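Local coordinates for polysaccharide Lyase Family 6 (PDB 6QPS), which probably cleaves mannuronic acid-rich alginate by beta-elimination, as a calcium-binding polysaccharide lyase of a human gut bacterium, at residues 221-229 / 248-256; 394-405 / 419-430. All blocks are in the same frame, centred on the assembly; numbering follows the deposited sequence. Where two conformers were deposited one is given.

Both contacts join successive coils of one right-handed parallel beta-helix, at different heights along it. They come in series along the chain, the first closing before the second opens. Their centres lie about 31 Å apart and their nearest atoms about 18 Å; what they share is the stack of parallel strands of the solenoid. Contact 1, about 12 Å from the centre of the chain, sits at a turn whose Lys249 side chain comes about 6 Å from the bound calcium ion. Contact 2, about 30 Å from that centre and away from the annotated sites, adds strand 424-426 to strand 397-405. One therefore belongs to the probable working region, the other to the C-terminal end of the solenoid.

Contact 1: 221-229 / 248-256; sequences WSSQLESRT and VKSCHNVLR. With ACT (acetate ion), chain D.
Asn253 slots its amide between Thr229, Ser227 and Ser250 where two coils pass. Its CB lies 3.5 Å from Thr229 O. Chi1 of -58° sets CG beside the backbone N, and the amide spans the two segments. OD1 takes the N-H of Thr229 (Thr229 N to Asn253 OD1, 2.9 Å) in the carbonyl plane, on a lone pair. ND2 donates nearly in its amide plane to Ser250 OG at 3.0 Å, with 163° at the hydrogen, so both ends fix the amide's rotation. With an alanine here, Thr229 N and Ser250 OG would probably lose these mates and a gap would open beside Ser227. Backbone bonds continue the seam: Val254 N to Thr229 O is 2.9 Å, Ser227 N to Cys251 O 3.0 Å and Cys251 N to Leu225 O 3.1 Å. At the opposite end, the Lys249 side chain lies about 5 Å from those of calcium ligands Glu213 and Glu244, and its NZ donates to O of an acetate (2.8 Å), probably from the crystallisation liquor, that Ser220 also binds. Asn275 OD1 takes Asn253 N in the same way on the next coil, consistent with the stacked asparagines at turns of parallel beta-helices, Thr229 standing in on the preceding coil.

Contact 2: 394-405 / 419-430; sequences LPGFLFLDNEWA and QVREGFKPVDMP
The Phe424 ring is covered on both faces by the strand beside it. Asn402 CB sits over one face, 3.8 Å from the ring centroid, as a CH-pi contact. Over the opposite face comes the edge of Trp404, its CE3 foremost, in an edge-to-face pair with planes 82° apart; chi1 of 177° carries the indole away from its own backbone N to reach there. Glu403 O approaches the rim of Phe424, near the ring plane. A second ring, Phe399, has Val420 CG2 over one face and Gln419 NE2 at its edge, 4.0 Å from Phe399 CD2.

Polar groups fix the same register. Gly423 O accepts from Asn402 N at 3.1 Å and from Asn402 ND2 at 3.0 Å, the two donors arriving from opposite faces of its carbonyl plane, while Asn402 OD1 turns to Asn376 N. Because Gly423 has no beta carbon, which would fall 2.3 Å from Phe399 CB, the backbones can come this close. Parallel pairing then runs on: Lys425 N to Asn402 O is 2.9 Å, and both Trp404 N to Lys425 O and Val427 N to Trp404 O are bonded too. At the other end Gln419 NE2 grips Leu394 O at 3.0 Å, from above that carbonyl's plane.

Strand 397-405 thus lies between strand 371-379, which pairs with it on one side, and strand 424-426. Helix 418-422 precedes the latter strand and lays Val420 against Leu385 and Ile387 of strand 385-387, while Trp404 reaches Phe378 and Ser411.

Contact 1: 221-229 / 248-256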
loop_
_atom_site.group_PDB
_atom_site.type_symbol
_atom_site.label_atom_id
_atom_site.label_comp_id
_atom_site.label_asym_id
_atom_site.label_seq_id
_atom_site.Cartn_x
_atom_site.Cartn_y
_atom_site.Cartn_z
ATOM N N TRP A 221 -10.086 -8.164 -12.168
ATOM C CA TRP A 221 -9.951 -9.011 -13.348
ATOM C C TRP A 221 -8.611 -9.736 -13.423
ATOM O O TRP A 221 -8.546 -10.766 -14.109
ATOM C CB TRP A 221 -10.246 -8.229 -14.645
ATOM C CG TRP A 221 -9.703 -6.831 -14.693
ATOM C CD1 TRP A 221 -10.355 -5.686 -14.329
ATOM C CD2 TRP A 221 -8.404 -6.422 -15.146
ATOM N NE1 TRP A 221 -9.545 -4.605 -14.506
ATOM C CE2 TRP A 221 -8.344 -5.027 -15.021
ATOM C CE3 TRP A 221 -7.297 -7.102 -15.664
ATOM C CZ2 TRP A 221 -7.207 -4.290 -15.366
ATOM C CZ3 TRP A 221 -6.163 -6.362 -16.011
ATOM C CH2 TRP A 221 -6.137 -4.975 -15.868
ATOM N N SER A 222 -7.565 -9.261 -12.743
ATOM C CA SER A 222 -6.271 -9.942 -12.676
ATOM C C SER A 222 -6.030 -10.616 -11.324
ATOM O O SER A 222 -4.919 -11.099 -11.070
ATOM C CB SER A 222 -5.148 -8.953 -12.966
ATOM O OG SER A 222 -5.223 -7.853 -12.070
ATOM N N SER A 223 -7.052 -10.696 -10.467
ATOM C CA SER A 223 -6.837 -10.995 -9.059
ATOM C C SER A 223 -6.492 -12.454 -8.776
ATOM O O SER A 223 -5.988 -12.750 -7.681
ATOM C CB SER A 223 -8.065 -10.596 -8.232
ATOM O OG SER A 223 -9.223 -11.320 -8.630
ATOM N N GLN A 224 -6.772 -13.366 -9.703
ATOM C CA GLN A 224 -6.416 -14.769 -9.514
ATOM C C GLN A 224 -4.986 -15.067 -9.922
ATOM O O GLN A 224 -4.548 -16.215 -9.803
ATOM C CB GLN A 224 -7.403 -15.683 -10.246
ATOM C CG GLN A 224 -8.872 -15.364 -9.916
ATOM C CD GLN A 224 -9.174 -15.417 -8.433
ATOM O OE1 GLN A 224 -9.216 -16.487 -7.817
ATOM N NE2 GLN A 224 -9.407 -14.255 -7.853
ATOM N N LEU A 225 -4.242 -14.061 -10.346
ATOM C CA LEU A 225 -2.884 -14.252 -10.836
ATOM C C LEU A 225 -1.846 -13.947 -9.759
ATOM O O LEU A 225 -2.041 -13.091 -8.892
ATOM C CB LEU A 225 -2.622 -13.333 -12.031
ATOM C CG LEU A 225 -3.595 -13.483 -13.192
ATOM C CD1 LEU A 225 -3.336 -12.392 -14.241
ATOM C CD2 LEU A 225 -3.502 -14.879 -13.799
ATOM N N GLU A 226 -0.703 -14.630 -9.855
ATOM C CA GLU A 226 0.409 -14.405 -8.929
ATOM C C GLU A 226 1.145 -13.123 -9.287
ATOM O O GLU A 226 1.588 -12.947 -10.429
ATOM C CB GLU A 226 1.373 -15.605 -8.957
ATOM C CG GLU A 226 2.587 -15.477 -8.028
ATOM C CD GLU A 226 3.443 -16.746 -7.872
ATOM O OE1 GLU A 226 3.070 -17.792 -8.431
ATOM O OE2 GLU A 226 4.487 -16.663 -7.185
ATOM N N SER A 227 1.276 -12.238 -8.297
ATOM C CA SER A 227 1.952 -10.957 -8.425
ATOM C C SER A 227 3.315 -10.943 -7.746
ATOM O O SER A 227 4.306 -10.533 -8.356
ATOM C CB SER A 227 1.029 -9.876 -7.835
ATOM O OG SER A 227 1.600 -8.578 -7.934
ATOM N N ARG A 228 3.379 -11.376 -6.490
ATOM C CA ARG A 228 4.627 -11.431 -5.746
ATOM C C ARG A 228 5.248 -10.042 -5.570
ATOM O O ARG A 228 6.475 -9.886 -5.572
ATOM C CB ARG A 228 5.596 -12.434 -6.377
ATOM C CG ARG A 228 6.488 -13.105 -5.377
ATOM C CD ARG A 228 5.849 -14.314 -4.701
ATOM N NE ARG A 228 6.796 -14.873 -3.742
ATOM C CZ ARG A 228 6.645 -14.875 -2.423
ATOM N NH1 ARG A 228 5.567 -14.358 -1.858
ATOM N NH2 ARG A 228 7.583 -15.407 -1.651
ATOM N N THR A 229 4.398 -9.030 -5.345
ATOM C CA THR A 229 4.878 -7.696 -4.990
ATOM C C THR A 229 5.229 -7.662 -3.502
ATOM O O THR A 229 4.491 -8.208 -2.674
ATOM C CB THR A 229 3.791 -6.653 -5.271
ATOM O OG1 THR A 229 3.353 -6.766 -6.627
ATOM C CG2 THR A 229 4.315 -5.233 -5.051
ATOM N N VAL A 248 -5.213 -4.919 -1.746
ATOM C CA VAL A 248 -4.524 -6.064 -2.341
ATOM C C VAL A 248 -5.538 -6.830 -3.188
ATOM O O VAL A 248 -6.564 -7.279 -2.665
ATOM C CB VAL A 248 -3.905 -6.975 -1.260
ATOM C CG1 VAL A 248 -3.126 -8.105 -1.947
ATOM C CG2 VAL A 248 -2.991 -6.198 -0.290
ATOM N N LYS A 249 -5.274 -6.939 -4.496
ATOM C CA LYS A 249 -6.185 -7.558 -5.453
ATOM C C LYS A 249 -5.431 -8.519 -6.382
ATOM O O LYS A 249 -5.598 -8.492 -7.607
ATOM C CB LYS A 249 -6.942 -6.484 -6.252
ATOM C CG LYS A 249 -7.954 -5.696 -5.405
ATOM C CD LYS A 249 -8.708 -4.659 -6.238
ATOM C CE LYS A 249 -9.988 -4.216 -5.553
ATOM N NZ LYS A 249 -10.726 -3.170 -6.327
ATOM N N SER A 250 -4.591 -9.383 -5.800
ATOM C CA SER A 250 -3.800 -10.373 -6.534
ATOM C C SER A 250 -3.161 -11.298 -5.495
ATOM O O SER A 250 -3.409 -11.164 -4.290
ATOM C CB SER A 250 -2.789 -9.723 -7.477
ATOM O OG SER A 250 -1.912 -8.878 -6.745
ATOM N N CYS A 251 -2.387 -12.280 -5.971
ATOM C CA CYS A 251 -1.938 -13.388 -5.137
ATOM C C CYS A 251 -0.463 -13.327 -4.757
ATOM O O CYS A 251 0.384 -12.827 -5.509
ATOM C CB CYS A 251 -2.214 -14.737 -5.829
ATOM S SG CYS A 251 -3.924 -15.075 -6.308
ATOM N N HIS A 252 -0.159 -13.890 -3.583
ATOM C CA HIS A 252 1.214 -14.161 -3.147
ATOM C C HIS A 252 2.040 -12.896 -2.904
ATOM O O HIS A 252 3.267 -12.929 -2.993
ATOM C CB HIS A 252 1.953 -15.114 -4.091
ATOM C CG HIS A 252 1.303 -16.441 -4.286
ATOM N ND1 HIS A 252 1.353 -17.438 -3.332
ATOM C CD2 HIS A 252 0.625 -16.960 -5.339
ATOM C CE1 HIS A 252 0.740 -18.513 -3.799
ATOM N NE2 HIS A 252 0.291 -18.252 -5.012
ATOM N N ASN A 253 1.397 -11.781 -2.560
ATOM C CA ASN A 253 2.113 -10.568 -2.203
ATOM C C ASN A 253 2.584 -10.646 -0.751
ATOM O O ASN A 253 2.070 -11.426 0.057
ATOM C CB ASN A 253 1.198 -9.359 -2.414
ATOM C CG ASN A 253 0.715 -9.283 -3.855
ATOM O OD1 ASN A 253 1.510 -9.028 -4.766
ATOM N ND2 ASN A 253 -0.573 -9.502 -4.079
ATOM N N VAL A 254 3.563 -9.815 -0.422
ATOM C CA VAL A 254 4.159 -9.766 0.916
ATOM C C VAL A 254 4.082 -8.324 1.409
ATOM O O VAL A 254 4.602 -7.419 0.746
ATOM C CB VAL A 254 5.626 -10.222 0.926
ATOM C CG1 VAL A 254 6.187 -10.182 2.316
ATOM C CG2 VAL A 254 5.761 -11.646 0.395
ATOM N N LEU A 255 3.435 -8.106 2.555
ATOM C CA LEU A 255 3.281 -6.772 3.142
ATOM C C LEU A 255 3.878 -6.856 4.545
ATOM O O LEU A 255 3.308 -7.518 5.426
ATOM C CB LEU A 255 1.809 -6.343 3.142
ATOM C CG LEU A 255 1.229 -6.215 1.719
ATOM C CD1 LEU A 255 0.488 -7.483 1.300
ATOM C CD2 LEU A 255 0.353 -4.987 1.547
ATOM N N ARG A 256 5.042 -6.220 4.745
ATOM C CA ARG A 256 5.873 -6.457 5.922
ATOM C C ARG A 256 6.408 -5.157 6.520
ATOM O O ARG A 256 6.975 -4.321 5.813
ATOM C CB ARG A 256 7.046 -7.391 5.556
ATOM C CG ARG A 256 8.054 -7.603 6.650
ATOM C CD ARG A 256 9.282 -8.375 6.169
ATOM N NE ARG A 256 8.957 -9.740 5.743
ATOM C CZ ARG A 256 9.247 -10.255 4.555
ATOM N NH1 ARG A 256 9.846 -9.523 3.629
ATOM N NH2 ARG A 256 8.919 -11.521 4.305
HETATM C C ACT D . -11.084 -3.364 -9.993
HETATM O O ACT D . -10.470 -3.885 -9.068
HETATM O OXT ACT D . -11.648 -3.909 -10.973
HETATM C CH3 ACT D . -11.240 -1.849 -9.912
#

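Contact 2: 394-405 / 419-430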
loop_
_atom_site.group_PDB
_atom_site.type_symbol
_atom_site.label_atom_id
_atom_site.label_comp_id
_atom_site.label_asym_id
_atom_site.label_seq_id
_atom_site.Cartn_x
_atom_site.Cartn_y
_atom_site.Cartn_z
ATOM N N LEU A 394 -18.651 -19.871 13.950
ATOM C CA LEU A 394 -17.671 -20.370 14.909
ATOM C C LEU A 394 -17.131 -21.752 14.576
ATOM O O LEU A 394 -15.949 -22.000 14.866
ATOM C CB LEU A 394 -18.274 -20.371 16.315
ATOM C CG LEU A 394 -18.533 -18.999 16.927
ATOM C CD1 LEU A 394 -19.298 -19.221 18.267
ATOM C CD2 LEU A 394 -17.270 -18.218 17.143
ATOM N N PRO A 395 -17.908 -22.693 14.034
ATOM C CA PRO A 395 -17.305 -23.975 13.624
ATOM C C PRO A 395 -16.149 -23.823 12.638
ATOM O O PRO A 395 -15.360 -24.768 12.476
ATOM C CB PRO A 395 -18.482 -24.746 13.008
ATOM C CG PRO A 395 -19.720 -24.140 13.678
ATOM C CD PRO A 395 -19.376 -22.675 13.845
ATOM N N GLY A 396 -16.047 -22.697 11.947
ATOM C CA GLY A 396 -14.967 -22.462 11.009
ATOM C C GLY A 396 -13.712 -21.880 11.617
ATOM O O GLY A 396 -12.721 -21.692 10.892
ATOM N N PHE A 397 -13.694 -21.630 12.924
ATOM C CA PHE A 397 -12.565 -21.038 13.624
ATOM C C PHE A 397 -11.999 -22.017 14.647
ATOM O O PHE A 397 -12.736 -22.749 15.307
ATOM C CB PHE A 397 -13.003 -19.755 14.390
ATOM C CG PHE A 397 -13.114 -18.529 13.536
ATOM C CD1 PHE A 397 -14.209 -18.323 12.719
ATOM C CD2 PHE A 397 -12.133 -17.562 13.567
ATOM C CE1 PHE A 397 -14.300 -17.197 11.920
ATOM C CE2 PHE A 397 -12.216 -16.439 12.761
ATOM C CZ PHE A 397 -13.280 -16.250 11.947
ATOM N N LEU A 398 -10.691 -22.013 14.791
ATOM C CA LEU A 398 -10.009 -22.636 15.921
ATOM C C LEU A 398 -9.412 -21.489 16.727
ATOM O O LEU A 398 -8.521 -20.790 16.232
ATOM C CB LEU A 398 -8.926 -23.597 15.430
ATOM C CG LEU A 398 -7.941 -24.135 16.482
ATOM C CD1 LEU A 398 -8.683 -24.899 17.575
ATOM C CD2 LEU A 398 -6.881 -25.027 15.839
ATOM N N PHE A 399 -9.935 -21.257 17.931
ATOM C CA PHE A 399 -9.401 -20.247 18.844
ATOM C C PHE A 399 -8.500 -20.974 19.830
ATOM O O PHE A 399 -8.977 -21.833 20.583
ATOM C CB PHE A 399 -10.510 -19.533 19.616
ATOM C CG PHE A 399 -11.497 -18.799 18.767
ATOM C CD1 PHE A 399 -11.268 -17.488 18.373
ATOM C CD2 PHE A 399 -12.670 -19.402 18.394
ATOM C CE1 PHE A 399 -12.197 -16.803 17.591
ATOM C CE2 PHE A 399 -13.618 -18.712 17.637
ATOM C CZ PHE A 399 -13.360 -17.425 17.221
ATOM N N LEU A 400 -7.211 -20.633 19.846
ATOM C CA LEU A 400 -6.234 -21.379 20.628
ATOM C C LEU A 400 -5.227 -20.467 21.320
ATOM O O LEU A 400 -4.494 -19.727 20.666
ATOM C CB LEU A 400 -5.513 -22.358 19.714
ATOM C CG LEU A 400 -4.524 -23.272 20.390
ATOM C CD1 LEU A 400 -5.200 -24.156 21.423
ATOM C CD2 LEU A 400 -3.831 -24.119 19.341
ATOM N N ASP A 401 -5.183 -20.543 22.648
ATOM C CA ASP A 401 -4.126 -19.923 23.444
ATOM C C ASP A 401 -3.956 -18.430 23.145
ATOM O O ASP A 401 -2.838 -17.910 23.090
ATOM C CB ASP A 401 -2.814 -20.689 23.272
ATOM C CG ASP A 401 -2.872 -22.096 23.850
ATOM O OD1 ASP A 401 -3.600 -22.303 24.856
ATOM O OD2 ASP A 401 -2.165 -22.992 23.317
ATOM N N ASN A 402 -5.070 -17.718 23.052
ATOM C CA ASN A 402 -5.051 -16.260 23.023
ATOM C C ASN A 402 -5.120 -15.697 24.445
ATOM O O ASN A 402 -5.482 -16.390 25.398
ATOM C CB ASN A 402 -6.226 -15.752 22.184
ATOM C CG ASN A 402 -6.250 -16.361 20.792
ATOM O OD1 ASN A 402 -5.477 -15.969 19.920
ATOM N ND2 ASN A 402 -7.136 -17.338 20.577
ATOM N N GLU A 403 -4.736 -14.428 24.583
ATOM C CA GLU A 403 -4.755 -13.733 25.864
ATOM C C GLU A 403 -5.771 -12.604 25.824
ATOM O O GLU A 403 -5.916 -11.920 24.809
ATOM C CB GLU A 403 -3.365 -13.217 26.208
ATOM C CG GLU A 403 -2.438 -14.332 26.673
ATOM C CD GLU A 403 -1.041 -13.859 27.026
ATOM O OE1 GLU A 403 -0.712 -12.694 26.739
ATOM O OE2 GLU A 403 -0.269 -14.666 27.581
ATOM N N TRP A 404 -6.447 -12.406 26.957
ATOM C CA TRP A 404 -7.559 -11.473 27.091
ATOM C C TRP A 404 -7.244 -10.551 28.260
ATOM O O TRP A 404 -7.196 -10.998 29.417
ATOM C CB TRP A 404 -8.824 -12.288 27.373
ATOM C CG TRP A 404 -10.097 -11.516 27.616
ATOM C CD1 TRP A 404 -10.470 -10.859 28.770
ATOM C CD2 TRP A 404 -11.201 -11.377 26.707
ATOM N NE1 TRP A 404 -11.713 -10.301 28.606
ATOM C CE2 TRP A 404 -12.190 -10.620 27.361
ATOM C CE3 TRP A 404 -11.454 -11.840 25.408
ATOM C CZ2 TRP A 404 -13.402 -10.298 26.755
ATOM C CZ3 TRP A 404 -12.653 -11.511 24.807
ATOM C CH2 TRP A 404 -13.620 -10.752 25.490
ATOM N N ALA A 405 -7.012 -9.272 27.974
ATOM C CA ALA A 405 -6.575 -8.326 29.014
ATOM C C ALA A 405 -7.378 -7.021 28.975
ATOM O O ALA A 405 -7.039 -6.067 28.267
ATOM C CB ALA A 405 -5.064 -8.071 28.929
ATOM N N GLN A 419 -16.941 -21.695 22.992
ATOM C CA GLN A 419 -15.777 -21.923 22.144
ATOM C C GLN A 419 -14.830 -20.731 22.196
ATOM O O GLN A 419 -13.602 -20.897 22.221
ATOM C CB GLN A 419 -16.250 -22.213 20.716
ATOM C CG GLN A 419 -15.164 -22.743 19.826
ATOM C CD GLN A 419 -15.592 -22.873 18.379
ATOM O OE1 GLN A 419 -16.771 -23.087 18.072
ATOM N NE2 GLN A 419 -14.618 -22.757 17.471
ATOM N N VAL A 420 -15.381 -19.518 22.266
ATOM C CA VAL A 420 -14.559 -18.320 22.401
ATOM C C VAL A 420 -13.945 -18.239 23.792
ATOM O O VAL A 420 -12.741 -17.982 23.946
ATOM C CB VAL A 420 -15.377 -17.059 22.064
ATOM C CG1 VAL A 420 -14.536 -15.809 22.266
ATOM C CG2 VAL A 420 -15.910 -17.143 20.641
ATOM N N ARG A 421 -14.762 -18.415 24.831
ATOM C CA ARG A 421 -14.233 -18.368 26.190
ATOM C C ARG A 421 -13.080 -19.350 26.375
ATOM O O ARG A 421 -12.084 -19.024 27.028
ATOM C CB ARG A 421 -15.345 -18.652 27.196
ATOM C CG ARG A 421 -16.452 -17.590 27.227
ATOM C CD ARG A 421 -17.397 -17.707 28.425
ATOM N NE ARG A 421 -17.941 -19.054 28.609
ATOM C CZ ARG A 421 -19.078 -19.505 28.090
ATOM N NH1 ARG A 421 -19.848 -18.716 27.344
ATOM N NH2 ARG A 421 -19.465 -20.750 28.347
ATOM N N GLU A 422 -13.190 -20.551 25.800
ATOM C CA GLU A 422 -12.152 -21.562 25.965
ATOM C C GLU A 422 -10.886 -21.249 25.168
ATOM O O GLU A 422 -9.827 -21.821 25.464
ATOM C CB GLU A 422 -12.691 -22.933 25.542
ATOM C CG GLU A 422 -13.900 -23.409 26.335
ATOM C CD GLU A 422 -13.540 -23.961 27.698
ATOM O OE1 GLU A 422 -12.440 -23.645 28.205
ATOM O OE2 GLU A 422 -14.364 -24.713 28.266
ATOM N N GLY A 423 -10.968 -20.385 24.163
ATOM C CA GLY A 423 -9.848 -19.978 23.343
ATOM C C GLY A 423 -9.050 -18.801 23.852
ATOM O O GLY A 423 -8.076 -18.416 23.190
ATOM N N PHE A 424 -9.440 -18.204 24.978
ATOM C CA PHE A 424 -8.736 -17.088 25.585
ATOM C C PHE A 424 -8.467 -17.392 27.053
ATOM O O PHE A 424 -9.265 -18.059 27.725
ATOM C CB PHE A 424 -9.575 -15.800 25.551
ATOM C CG PHE A 424 -9.662 -15.139 24.203
ATOM C CD1 PHE A 424 -10.617 -15.533 23.293
ATOM C CD2 PHE A 424 -8.814 -14.090 23.862
ATOM C CE1 PHE A 424 -10.701 -14.918 22.060
ATOM C CE2 PHE A 424 -8.920 -13.466 22.657
ATOM C CZ PHE A 424 -9.840 -13.863 21.752
ATOM N N LYS A 425 -7.355 -16.871 27.562
ATOM C CA LYS A 425 -7.046 -16.880 28.984
ATOM C C LYS A 425 -6.973 -15.440 29.478
ATOM O O LYS A 425 -6.265 -14.625 28.866
ATOM C CB LYS A 425 -5.688 -17.556 29.241
ATOM C CG LYS A 425 -5.641 -19.022 28.905
ATOM C CD LYS A 425 -4.188 -19.553 28.846
ATOM C CE LYS A 425 -3.160 -18.526 28.426
ATOM N NZ LYS A 425 -3.256 -18.202 26.956
ATOM N N PRO A 426 -7.681 -15.080 30.554
ATOM C CA PRO A 426 -7.544 -13.726 31.113
ATOM C C PRO A 426 -6.172 -13.552 31.742
ATOM O O PRO A 426 -5.693 -14.424 32.482
ATOM C CB PRO A 426 -8.648 -13.652 32.182
ATOM C CG PRO A 426 -9.543 -14.842 31.937
ATOM C CD PRO A 426 -8.661 -15.892 31.303
ATOM N N VAL A 427 -5.537 -12.420 31.428
ATOM C CA VAL A 427 -4.229 -12.061 31.955
ATOM C C VAL A 427 -4.264 -10.587 32.338
ATOM O O VAL A 427 -5.094 -9.815 31.854
ATOM C CB VAL A 427 -3.067 -12.337 30.965
ATOM C CG1 VAL A 427 -3.044 -13.819 30.573
ATOM C CG2 VAL A 427 -3.152 -11.427 29.751
ATOM N N ASP A 428 -3.356 -10.209 33.231
ATOM C CA ASP A 428 -3.136 -8.800 33.526
ATOM C C ASP A 428 -2.488 -8.121 32.321
ATOM O O ASP A 428 -1.798 -8.753 31.524
ATOM C CB ASP A 428 -2.257 -8.674 34.770
ATOM C CG ASP A 428 -2.881 -9.357 35.994
ATOM O OD1 ASP A 428 -4.098 -9.161 36.243
ATOM O OD2 ASP A 428 -2.161 -10.089 36.711
ATOM N N MET A 429 -2.752 -6.829 32.161
ATOM C CA MET A 429 -2.201 -6.103 31.023
ATOM C C MET A 429 -0.684 -6.263 30.984
ATOM O O MET A 429 -0.014 -5.945 31.976
ATOM C CB MET A 429 -2.565 -4.620 31.112
ATOM C CG MET A 429 -2.054 -3.762 29.961
ATOM S SD MET A 429 -2.923 -4.057 28.404
ATOM C CE MET A 429 -4.595 -3.575 28.846
ATOM N N PRO A 430 -0.107 -6.751 29.885
ATOM C CA PRO A 430 1.362 -6.844 29.817
ATOM C C PRO A 430 2.019 -5.473 29.907
ATOM O O PRO A 430 1.472 -4.465 29.451
ATOM C CB PRO A 430 1.618 -7.499 28.451
ATOM C CG PRO A 430 0.299 -8.105 28.029
ATOM C CD PRO A 430 -0.754 -7.218 28.647
HETATM O O HOH W 1 -11.929 -23.232 18.918
HETATM O O HOH W 2 -7.010 -22.236 24.185
HETATM O O HOH W 3 -0.920 -17.884 25.785
#